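Local atomic coordinates of thiamine pyrophosphokinase (Candida albicans, PDB entry 2G9Z), a protein that catalyses the transfer of a pyrophosphate group from ATP to thiamine, forming the cofactor thiamine pyrophosphate. Residues G295-M300 / S314-G319; C278-L283 / Q310-N315; F249-G254 / I331-E336. All coordinates share one frame; numbering follows the deposited sequence.

How the contacts relate
Followed from the N terminus, the chain first reaches 249-254, which pairs with 331-336 in contact 3 and so closes the widest loop. Inside that loop lies contact 2, where 278-283 meets 310-315. Contact 1, 295-300 with 314-319, is likewise enclosed by contact 3, and it shares its closing stretch with contact 2: 295-300 lies within the loop of contact 2, and both loops end on overlapping residues, Ser314 and Asn315 being common to the two. Strands 246-251, 331-336, 277-281 and 315-316 are successive neighbours in one mixed sheet. Contacts 1 and 2 therefore tie the thiamine site to this sheet's edge, with contact 3 farther in.

Contact 1 of 3, residues G295-M300 / S314-G319; sequences GLKYDM and SNRISG. With VNP (3-[(4-amino-2-methylpyrimidin-5-yl)methyl]-5-(2-{[hydroxy(phosphonoamino)phosphoryl]oxy}ethyl)-4-methyl-1,3-thiazol-3-I um), chain N.
Asn315 OD1 accepts two backbone N-H groups, one from each segment: Tyr298 N at 3.0 Å, tilted slightly from the carbonyl plane, and Arg316 N at 2.9 Å, in that plane and on a lone pair. The other end of the amide donates, with ND2 3.0 Å from Tyr298 O, so the Asn315 side chain bonds both the N-H and the C=O of Tyr298 and its rotation is fixed. Turning CG anti to the backbone N (chi1 -153°) carries the amide there, with OD1 at the edge of the Tyr298 ring. The backbones add Lys297 N to Arg316 O, 2.7 Å and nearly straight, while Gly295 O takes both Ser318 N and Gly319 N. Beside these bonds the stems of Lys297 and Arg316 touch, CB to CB.

One face of the Tyr298 ring lies against the ligand's methylene bridge, C7A sitting 3.4 Å above the ring plane. The Arg316 guanidinium has Ser314 O over one face and meets the terminal phosphoryl group with its edge: NH1 reaches O3G at 2.9 Å and NH2 reaches O2G at 2.6 Å. Water 1 joins Arg316 NE to Tyr298 OH, which also bonds Gln151 of the second subunit. The paired bonds from Arg316 NH1 and NH2 would offset part of the phosphoryl charge, consistent with a site that holds a thiamine imidodiphosphate, an analogue of the product, between two subunits.

Contact 2 of 3, residues C278-L283 / Q310-N315; sequences CGLLPL and QVSSSN. With VNP (3-[(4-amino-2-methylpyrimidin-5-yl)methyl]-5-(2-{[hydroxy(phosphonoamino)phosphoryl]oxy}ethyl)-4-methyl-1,3-thiazol-3-I um), chain N.
Backbone hydrogen bonds join Cys278 and Asn315 as an antiparallel hydrogen-bonded pair: Cys278 N to Asn315 O is 2.8 Å, and Asn315 N to Cys278 O is 2.9 Å but more bent, at 135°. Farther along, Leu280 N donates to Ser312 O at 3.0 Å. Water 2 bridges Leu280 O and Ser312 N, donating to the first and accepting from the second.

The polar side-chain bonds run through Ser312 OG. A chi1 of 176°, which swings OG away from the backbone N, aims the hydroxyl at the ligand: it donates to N1A of the pyrimidine at 2.7 Å and accepts from Asn315 ND2 at 3.0 Å. Asn315, which also lines the pocket, thereby holds the hydroxyl as well, consistent with a role in orienting it.

Both branches of Val311 make apolar contacts: CG1 meets Leu281 CD2 at 4.0 Å and also approaches Pro282 CD, while CG2 rests against CG and CD of Pro282, the residue at the centre of an inverse gamma turn. On the other end, Cys278 SG packs 3.8 Å from Asn315 CB.

Strand 277-281 lies between 315-316 and 331-336 in the mixed sheet, and the chain turns a corner at Ser314. Strand 303-305 packs on Val311 and Pro282, while Phe217 and Asn225, from helix 217-233 of the second subunit, pack on Leu281 and Val311.

Contact 3 of 3, residues F249-G254 / I331-E336; sequences FLLKKG and IVMNIE
An antiparallel ladder within the large mixed sheet joins Phe249-Leu251 to Ile331-Met333. Two hydrogen-bonded pairs flank one non-hydrogen-bonded pair. In the first, Phe249 N to Met333 O and Met333 N to Phe249 O are both 2.9 Å and nearly straight. In the second, Leu251 N reaches Ile331 O at 2.7 Å and Ile331 N reaches Leu251 O at 3.0 Å. Leu250 and Val332 lie between them, their CA atoms 4.5 Å apart.

Phe249, Leu251, Ile331 and Met333 share one face of the sheet. Phe249 places CG between its backbone N and carbonyl carbon (chi1 50°), which folds the ring over the partner strand: Met333 O lies above one face, offset toward the rim, and Ile335 CD1 meets the edge at CZ, 3.8 Å away. Met333 runs beside Phe249 in the same direction, and its SD stands 5.0 Å from the ring centroid, oblique at 56° from the normal, a Met-aromatic contact. Leu251 fills the next place, with CG against Met333 CB and CB against Ile331 CG2.

On the opposite face, Leu250 CD1 touches Val332 CG2 at 3.9 Å, and helix 217-233 covers both residues through Tyr228 and Leu227. Strand 331-336 also bonds 277-281 on its other side, so it is an inner strand of the mixed sheet, with antiparallel neighbours 246-251 and 277-281 on its two edges.

Contact 1 of 3, residues G295-M300 / S314-G319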
loop_
_atom_site.group_PDB
_atom_site.type_symbol
_atom_site.label_atom_id
_atom_site.label_comp_id
_atom_site.label_asym_id
_atom_site.label_seq_id
_atom_site.Cartn_x
_atom_site.Cartn_y
_atom_site.Cartn_z
ATOM N N GLY A 295 -6.698 -19.334 -15.532
ATOM C CA GLY A 295 -7.855 -18.457 -15.530
ATOM C C GLY A 295 -7.536 -16.972 -15.518
ATOM O O GLY A 295 -8.435 -16.146 -15.621
ATOM N N LEU A 296 -6.265 -16.617 -15.375
ATOM C CA LEU A 296 -5.891 -15.207 -15.402
ATOM C C LEU A 296 -5.516 -14.857 -16.842
ATOM O O LEU A 296 -5.112 -15.736 -17.606
ATOM C CB LEU A 296 -4.710 -14.941 -14.465
ATOM C CG LEU A 296 -4.979 -15.297 -13.000
ATOM C CD1 LEU A 296 -3.773 -14.908 -12.148
ATOM C CD2 LEU A 296 -6.237 -14.575 -12.513
ATOM N N LYS A 297 -5.664 -13.586 -17.207
ATOM C CA LYS A 297 -5.339 -13.122 -18.554
ATOM C C LYS A 297 -3.887 -13.459 -18.882
ATOM O O LYS A 297 -3.571 -13.886 -19.991
ATOM C CB LYS A 297 -5.568 -11.612 -18.654
ATOM C CG LYS A 297 -5.288 -11.002 -20.030
ATOM C CD LYS A 297 -6.277 -11.467 -21.081
ATOM C CE LYS A 297 -5.963 -10.839 -22.439
ATOM N NZ LYS A 297 -6.887 -11.342 -23.497
ATOM N N TYR A 298 -3.007 -13.265 -17.908
ATOM C CA TYR A 298 -1.598 -13.584 -18.079
ATOM C C TYR A 298 -1.317 -14.693 -17.069
ATOM O O TYR A 298 -0.845 -14.445 -15.958
ATOM C CB TYR A 298 -0.747 -12.342 -17.808
ATOM C CG TYR A 298 -1.138 -11.187 -18.700
ATOM C CD1 TYR A 298 -0.587 -11.039 -19.974
ATOM C CD2 TYR A 298 -2.117 -10.282 -18.300
ATOM C CE1 TYR A 298 -1.006 -10.016 -20.823
ATOM C CE2 TYR A 298 -2.544 -9.263 -19.141
ATOM C CZ TYR A 298 -1.989 -9.134 -20.398
ATOM O OH TYR A 298 -2.437 -8.130 -21.227
ATOM N N ASP A 299 -1.659 -15.920 -17.458
ATOM C CA ASP A 299 -1.467 -17.074 -16.596
ATOM C C ASP A 299 0.001 -17.390 -16.442
ATOM O O ASP A 299 0.780 -17.289 -17.391
ATOM C CB ASP A 299 -2.210 -18.308 -17.137
ATOM C CG ASP A 299 -3.636 -18.406 -16.615
ATOM O OD1 ASP A 299 -3.880 -17.957 -15.467
ATOM O OD2 ASP A 299 -4.509 -18.947 -17.337
ATOM N N MET A 300 0.370 -17.789 -15.235
ATOM C CA MET A 300 1.751 -18.110 -14.926
ATOM C C MET A 300 1.937 -19.604 -14.706
ATOM O O MET A 300 1.036 -20.299 -14.239
ATOM C CB MET A 300 2.178 -17.341 -13.668
ATOM C CG MET A 300 2.205 -15.820 -13.841
ATOM S SD MET A 300 1.881 -14.888 -12.300
ATOM C CE MET A 300 0.108 -15.012 -12.222
ATOM N N SER A 314 -1.388 -5.591 -12.679
ATOM C CA SER A 314 -2.174 -5.332 -13.873
ATOM C C SER A 314 -2.521 -6.638 -14.605
ATOM O O SER A 314 -2.625 -6.666 -15.830
ATOM C CB SER A 314 -1.437 -4.378 -14.810
ATOM O OG SER A 314 -1.381 -3.081 -14.236
ATOM N N ASN A 315 -2.666 -7.730 -13.856
ATOM C CA ASN A 315 -3.068 -8.993 -14.470
ATOM C C ASN A 315 -4.581 -8.822 -14.568
ATOM O O ASN A 315 -5.116 -7.850 -14.028
ATOM C CB ASN A 315 -2.739 -10.193 -13.568
ATOM C CG ASN A 315 -2.521 -11.482 -14.367
ATOM O OD1 ASN A 315 -3.187 -11.715 -15.375
ATOM N ND2 ASN A 315 -1.594 -12.324 -13.910
ATOM N N ARG A 316 -5.272 -9.734 -15.249
ATOM C CA ARG A 316 -6.726 -9.640 -15.376
ATOM C C ARG A 316 -7.345 -11.017 -15.154
ATOM O O ARG A 316 -6.670 -12.041 -15.260
ATOM C CB ARG A 316 -7.153 -9.148 -16.768
ATOM C CG ARG A 316 -6.251 -8.132 -17.437
ATOM C CD ARG A 316 -6.350 -6.731 -16.855
ATOM N NE ARG A 316 -5.506 -5.824 -17.634
ATOM C CZ ARG A 316 -5.012 -4.670 -17.190
ATOM N NH1 ARG A 316 -5.272 -4.259 -15.961
ATOM N NH2 ARG A 316 -4.230 -3.938 -17.975
ATOM N N ILE A 317 -8.640 -11.034 -14.869
ATOM C CA ILE A 317 -9.342 -12.284 -14.624
ATOM C C ILE A 317 -10.119 -12.747 -15.856
ATOM O O ILE A 317 -11.058 -12.087 -16.295
ATOM C CB ILE A 317 -10.304 -12.138 -13.421
ATOM C CG1 ILE A 317 -9.500 -11.786 -12.159
ATOM C CG2 ILE A 317 -11.090 -13.429 -13.219
ATOM C CD1 ILE A 317 -10.338 -11.611 -10.911
ATOM N N SER A 318 -9.702 -13.879 -16.417
ATOM C CA SER A 318 -10.359 -14.443 -17.592
ATOM C C SER A 318 -11.445 -15.449 -17.207
ATOM O O SER A 318 -12.439 -15.602 -17.918
ATOM C CB SER A 318 -9.327 -15.127 -18.501
ATOM O OG SER A 318 -8.430 -14.180 -19.055
ATOM N N GLY A 319 -11.250 -16.139 -16.086
ATOM C CA GLY A 319 -12.236 -17.117 -15.644
ATOM C C GLY A 319 -13.587 -16.477 -15.394
ATOM O O GLY A 319 -13.711 -15.579 -14.562
HETATM O O2G VNP N . -3.776 -1.351 -17.639
HETATM P PG VNP N . -3.710 -0.693 -16.174
HETATM O O3G VNP N . -4.259 -1.619 -15.156
HETATM O O1G VNP N . -4.565 0.668 -16.265
HETATM N N3B VNP N . -2.167 -0.292 -15.862
HETATM P PB VNP N . -1.322 0.171 -17.169
HETATM O O2B VNP N . -0.028 0.730 -16.718
HETATM O O1B VNP N . -2.194 1.036 -17.993
HETATM O O1 VNP N . -1.063 -1.198 -17.978
HETATM C C7 VNP N . -0.335 -2.316 -17.454
HETATM C C12 VNP N . 0.279 -3.030 -18.659
HETATM C C11 VNP N . 1.001 -4.355 -18.389
HETATM C C10 VNP N . 0.112 -5.579 -18.152
HETATM C CM4 VNP N . -1.271 -5.734 -18.791
HETATM S S1 VNP N . 2.090 -4.459 -16.932
HETATM C C9 VNP N . 1.780 -6.167 -16.718
HETATM N N5 VNP N . 0.636 -6.489 -17.325
HETATM C C7A VNP N . -0.081 -7.743 -17.043
HETATM C C5A VNP N . 0.831 -8.887 -16.588
HETATM C C6A VNP N . 0.589 -9.400 -15.320
HETATM N N1A VNP N . 1.258 -10.445 -14.869
HETATM C C2A VNP N . 2.194 -11.040 -15.621
HETATM C CM2 VNP N . 2.925 -12.273 -15.083
HETATM N N3A VNP N . 2.470 -10.576 -16.847
HETATM C C4A VNP N . 1.814 -9.518 -17.346
HETATM N N4A VNP N . 2.114 -9.091 -18.570
HETATM O O HOH W 1 -4.639 -6.275 -20.502
#

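Contact 2 of 3, residues C278-L283 / Q310-N315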
loop_
_atom_site.group_PDB
_atom_site.type_symbol
_atom_site.label_atom_id
_atom_site.label_comp_id
_atom_site.label_asym_id
_atom_site.label_seq_id
_atom_site.Cartn_x
_atom_site.Cartn_y
_atom_site.Cartn_z
ATOM N N CYS A 278 -6.324 -7.608 -11.483
ATOM C CA CYS A 278 -5.893 -8.246 -10.243
ATOM C C CYS A 278 -4.373 -8.268 -10.151
ATOM O O CYS A 278 -3.671 -7.951 -11.113
ATOM C CB CYS A 278 -6.435 -9.677 -10.144
ATOM S SG CYS A 278 -5.782 -10.803 -11.394
ATOM N N GLY A 279 -3.872 -8.637 -8.979
ATOM C CA GLY A 279 -2.439 -8.692 -8.782
ATOM C C GLY A 279 -2.072 -9.725 -7.747
ATOM O O GLY A 279 -2.885 -10.075 -6.903
ATOM N N LEU A 280 -0.844 -10.228 -7.827
ATOM C CA LEU A 280 -0.348 -11.221 -6.877
ATOM C C LEU A 280 0.872 -10.553 -6.280
ATOM O O LEU A 280 1.855 -10.319 -6.971
ATOM C CB LEU A 280 0.016 -12.519 -7.600
ATOM C CG LEU A 280 -1.206 -13.282 -8.128
ATOM C CD1 LEU A 280 -1.755 -12.587 -9.366
ATOM C CD2 LEU A 280 -0.816 -14.716 -8.461
ATOM N N LEU A 281 0.798 -10.244 -4.991
ATOM C CA LEU A 281 1.859 -9.498 -4.329
ATOM C C LEU A 281 2.638 -10.253 -3.260
ATOM O O LEU A 281 2.121 -10.543 -2.184
ATOM C CB LEU A 281 1.224 -8.226 -3.759
ATOM C CG LEU A 281 0.117 -7.778 -4.731
ATOM C CD1 LEU A 281 -0.775 -6.740 -4.101
ATOM C CD2 LEU A 281 0.742 -7.266 -6.025
ATOM N N PRO A 282 3.908 -10.577 -3.550
ATOM C CA PRO A 282 4.781 -11.305 -2.624
ATOM C C PRO A 282 5.336 -10.365 -1.557
ATOM O O PRO A 282 6.491 -9.940 -1.623
ATOM C CB PRO A 282 5.862 -11.854 -3.547
ATOM C CG PRO A 282 6.036 -10.745 -4.537
ATOM C CD PRO A 282 4.605 -10.289 -4.820
ATOM N N LEU A 283 4.505 -10.053 -0.570
ATOM C CA LEU A 283 4.883 -9.134 0.495
ATOM C C LEU A 283 5.377 -9.770 1.797
ATOM O O LEU A 283 5.558 -9.069 2.792
ATOM C CB LEU A 283 3.704 -8.200 0.782
ATOM C CG LEU A 283 3.351 -7.302 -0.412
ATOM C CD1 LEU A 283 2.005 -6.622 -0.217
ATOM C CD2 LEU A 283 4.458 -6.277 -0.591
ATOM N N GLN A 310 10.348 -9.861 -10.221
ATOM C CA GLN A 310 9.107 -9.731 -10.978
ATOM C C GLN A 310 7.890 -9.897 -10.080
ATOM O O GLN A 310 7.856 -10.756 -9.196
ATOM C CB GLN A 310 9.053 -10.748 -12.134
ATOM C CG GLN A 310 9.793 -12.056 -11.879
ATOM C CD GLN A 310 9.715 -13.020 -13.061
ATOM O OE1 GLN A 310 9.857 -12.621 -14.218
ATOM N NE2 GLN A 310 9.503 -14.291 -12.767
ATOM N N VAL A 311 6.902 -9.043 -10.306
ATOM C CA VAL A 311 5.654 -9.068 -9.563
ATOM C C VAL A 311 4.531 -8.922 -10.574
ATOM O O VAL A 311 4.548 -8.024 -11.410
ATOM C CB VAL A 311 5.558 -7.900 -8.545
ATOM C CG1 VAL A 311 4.130 -7.817 -7.985
ATOM C CG2 VAL A 311 6.546 -8.114 -7.411
ATOM N N SER A 312 3.561 -9.821 -10.514
ATOM C CA SER A 312 2.447 -9.746 -11.435
ATOM C C SER A 312 1.460 -8.673 -10.983
ATOM O O SER A 312 0.774 -8.833 -9.970
ATOM C CB SER A 312 1.737 -11.101 -11.520
ATOM O OG SER A 312 0.592 -11.022 -12.354
ATOM N N SER A 313 1.419 -7.565 -11.719
ATOM C CA SER A 313 0.480 -6.489 -11.426
ATOM C C SER A 313 -0.220 -6.214 -12.745
ATOM O O SER A 313 0.294 -6.569 -13.808
ATOM C CB SER A 313 1.188 -5.230 -10.903
ATOM O OG SER A 313 2.099 -4.699 -11.842
ATOM N N SER A 314 -1.388 -5.591 -12.679
ATOM C CA SER A 314 -2.174 -5.332 -13.873
ATOM C C SER A 314 -2.521 -6.638 -14.605
ATOM O O SER A 314 -2.625 -6.666 -15.830
ATOM C CB SER A 314 -1.437 -4.378 -14.810
ATOM O OG SER A 314 -1.381 -3.081 -14.236
ATOM N N ASN A 315 -2.666 -7.730 -13.856
ATOM C CA ASN A 315 -3.068 -8.993 -14.470
ATOM C C ASN A 315 -4.581 -8.822 -14.568
ATOM O O ASN A 315 -5.116 -7.850 -14.028
ATOM C CB ASN A 315 -2.739 -10.193 -13.568
ATOM C CG ASN A 315 -2.521 -11.482 -14.367
ATOM O OD1 ASN A 315 -3.187 -11.715 -15.375
ATOM N ND2 ASN A 315 -1.594 -12.324 -13.910
HETATM O O2G VNP N . -3.776 -1.351 -17.639
HETATM P PG VNP N . -3.710 -0.693 -16.174
HETATM O O3G VNP N . -4.259 -1.619 -15.156
HETATM O O1G VNP N . -4.565 0.668 -16.265
HETATM N N3B VNP N . -2.167 -0.292 -15.862
HETATM P PB VNP N . -1.322 0.171 -17.169
HETATM O O2B VNP N . -0.028 0.730 -16.718
HETATM O O1B VNP N . -2.194 1.036 -17.993
HETATM O O1 VNP N . -1.063 -1.198 -17.978
HETATM C C7 VNP N . -0.335 -2.316 -17.454
HETATM C C12 VNP N . 0.279 -3.030 -18.659
HETATM C C11 VNP N . 1.001 -4.355 -18.389
HETATM C C10 VNP N . 0.112 -5.579 -18.152
HETATM C CM4 VNP N . -1.271 -5.734 -18.791
HETATM S S1 VNP N . 2.090 -4.459 -16.932
HETATM C C9 VNP N . 1.780 -6.167 -16.718
HETATM N N5 VNP N . 0.636 -6.489 -17.325
HETATM C C7A VNP N . -0.081 -7.743 -17.043
HETATM C C5A VNP N . 0.831 -8.887 -16.588
HETATM C C6A VNP N . 0.589 -9.400 -15.320
HETATM N N1A VNP N . 1.258 -10.445 -14.869
HETATM C C2A VNP N . 2.194 -11.040 -15.621
HETATM C CM2 VNP N . 2.925 -12.273 -15.083
HETATM N N3A VNP N . 2.470 -10.576 -16.847
HETATM C C4A VNP N . 1.814 -9.518 -17.346
HETATM N N4A VNP N . 2.114 -9.091 -18.570
HETATM O O HOH W 2 3.342 -11.845 -8.570
#

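Contact 3 of 3, residues F249-G254 / I331-E336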
loop_
_atom_site.group_PDB
_atom_site.type_symbol
_atom_site.label_atom_id
_atom_site.label_comp_id
_atom_site.label_asym_id
_atom_site.label_seq_id
_atom_site.Cartn_x
_atom_site.Cartn_y
_atom_site.Cartn_z
ATOM N N PHE A 249 -6.945 -10.144 -0.242
ATOM C CA PHE A 249 -6.989 -11.336 0.589
ATOM C C PHE A 249 -5.747 -12.168 0.384
ATOM O O PHE A 249 -4.892 -11.857 -0.453
ATOM C CB PHE A 249 -8.240 -12.173 0.276
ATOM C CG PHE A 249 -8.444 -12.444 -1.185
ATOM C CD1 PHE A 249 -8.993 -11.473 -2.018
ATOM C CD2 PHE A 249 -8.062 -13.663 -1.739
ATOM C CE1 PHE A 249 -9.156 -11.715 -3.384
ATOM C CE2 PHE A 249 -8.221 -13.915 -3.098
ATOM C CZ PHE A 249 -8.767 -12.939 -3.923
ATOM N N LEU A 250 -5.655 -13.248 1.143
ATOM C CA LEU A 250 -4.485 -14.091 1.065
ATOM C C LEU A 250 -4.729 -15.403 0.347
ATOM O O LEU A 250 -5.724 -16.083 0.586
ATOM C CB LEU A 250 -3.967 -14.364 2.482
ATOM C CG LEU A 250 -2.521 -14.835 2.648
ATOM C CD1 LEU A 250 -1.576 -13.727 2.211
ATOM C CD2 LEU A 250 -2.261 -15.200 4.108
ATOM N N LEU A 251 -3.823 -15.733 -0.561
ATOM C CA LEU A 251 -3.884 -16.998 -1.268
ATOM C C LEU A 251 -3.024 -17.863 -0.357
ATOM O O LEU A 251 -1.977 -17.419 0.113
ATOM C CB LEU A 251 -3.254 -16.878 -2.657
ATOM C CG LEU A 251 -4.024 -16.027 -3.668
ATOM C CD1 LEU A 251 -3.230 -15.928 -4.957
ATOM C CD2 LEU A 251 -5.388 -16.655 -3.929
ATOM N N LYS A 252 -3.466 -19.083 -0.082
ATOM C CA LYS A 252 -2.713 -19.949 0.813
ATOM C C LYS A 252 -1.793 -20.923 0.102
ATOM O O LYS A 252 -2.115 -21.425 -0.972
ATOM C CB LYS A 252 -3.669 -20.738 1.708
ATOM C CG LYS A 252 -4.609 -19.887 2.555
ATOM C CD LYS A 252 -5.273 -20.746 3.615
ATOM C CE LYS A 252 -6.110 -19.918 4.584
ATOM N NZ LYS A 252 -6.386 -20.696 5.834
ATOM N N LYS A 253 -0.641 -21.181 0.717
ATOM C CA LYS A 253 0.328 -22.128 0.180
ATOM C C LYS A 253 -0.446 -23.329 -0.352
ATOM O O LYS A 253 -1.274 -23.901 0.358
ATOM C CB LYS A 253 1.274 -22.585 1.291
ATOM C CG LYS A 253 2.287 -23.640 0.876
ATOM C CD LYS A 253 3.207 -23.962 2.047
ATOM C CE LYS A 253 4.318 -24.915 1.651
ATOM N NZ LYS A 253 5.171 -25.242 2.828
ATOM N N GLY A 254 -0.174 -23.703 -1.596
ATOM C CA GLY A 254 -0.874 -24.826 -2.191
ATOM C C GLY A 254 -1.813 -24.355 -3.290
ATOM O O GLY A 254 -1.614 -23.291 -3.871
ATOM N N ILE A 331 0.558 -15.824 -0.353
ATOM C CA ILE A 331 0.805 -14.623 -1.128
ATOM C C ILE A 331 -0.479 -13.820 -1.227
ATOM O O ILE A 331 -1.576 -14.373 -1.340
ATOM C CB ILE A 331 1.349 -14.958 -2.546
ATOM C CG1 ILE A 331 1.720 -13.661 -3.285
ATOM C CG2 ILE A 331 0.317 -15.759 -3.329
ATOM C CD1 ILE A 331 2.433 -13.892 -4.635
ATOM N N VAL A 332 -0.331 -12.506 -1.168
ATOM C CA VAL A 332 -1.460 -11.595 -1.240
ATOM C C VAL A 332 -1.996 -11.430 -2.657
ATOM O O VAL A 332 -1.232 -11.380 -3.617
ATOM C CB VAL A 332 -1.062 -10.188 -0.734
ATOM C CG1 VAL A 332 -2.159 -9.182 -1.053
ATOM C CG2 VAL A 332 -0.790 -10.233 0.763
ATOM N N MET A 333 -3.315 -11.344 -2.773
ATOM C CA MET A 333 -3.953 -11.102 -4.058
ATOM C C MET A 333 -4.993 -9.996 -3.900
ATOM O O MET A 333 -5.738 -9.960 -2.920
ATOM C CB MET A 333 -4.642 -12.362 -4.603
ATOM C CG MET A 333 -5.460 -12.088 -5.870
ATOM S SD MET A 333 -5.996 -13.583 -6.763
ATOM C CE MET A 333 -5.704 -13.105 -8.457
ATOM N N ASN A 334 -5.011 -9.075 -4.855
ATOM C CA ASN A 334 -5.994 -8.008 -4.849
ATOM C C ASN A 334 -6.772 -8.144 -6.142
ATOM O O ASN A 334 -6.212 -8.511 -7.174
ATOM C CB ASN A 334 -5.337 -6.622 -4.797
ATOM C CG ASN A 334 -4.623 -6.257 -6.087
ATOM O OD1 ASN A 334 -3.643 -6.890 -6.468
ATOM N ND2 ASN A 334 -5.109 -5.223 -6.761
ATOM N N ILE A 335 -8.068 -7.880 -6.073
ATOM C CA ILE A 335 -8.920 -7.922 -7.247
ATOM C C ILE A 335 -9.659 -6.602 -7.261
ATOM O O ILE A 335 -10.288 -6.230 -6.271
ATOM C CB ILE A 335 -9.948 -9.067 -7.180
ATOM C CG1 ILE A 335 -9.228 -10.423 -7.211
ATOM C CG2 ILE A 335 -10.925 -8.953 -8.349
ATOM C CD1 ILE A 335 -10.171 -11.621 -7.156
ATOM N N GLU A 336 -9.569 -5.883 -8.373
ATOM C CA GLU A 336 -10.240 -4.603 -8.489
ATOM C C GLU A 336 -11.749 -4.791 -8.469
ATOM O O GLU A 336 -12.281 -5.749 -9.034
ATOM C CB GLU A 336 -9.815 -3.897 -9.780
ATOM C CG GLU A 336 -10.469 -2.542 -9.988
ATOM C CD GLU A 336 -9.734 -1.690 -11.006
ATOM O OE1 GLU A 336 -9.561 -2.143 -12.155
ATOM O OE2 GLU A 336 -9.328 -0.563 -10.652
#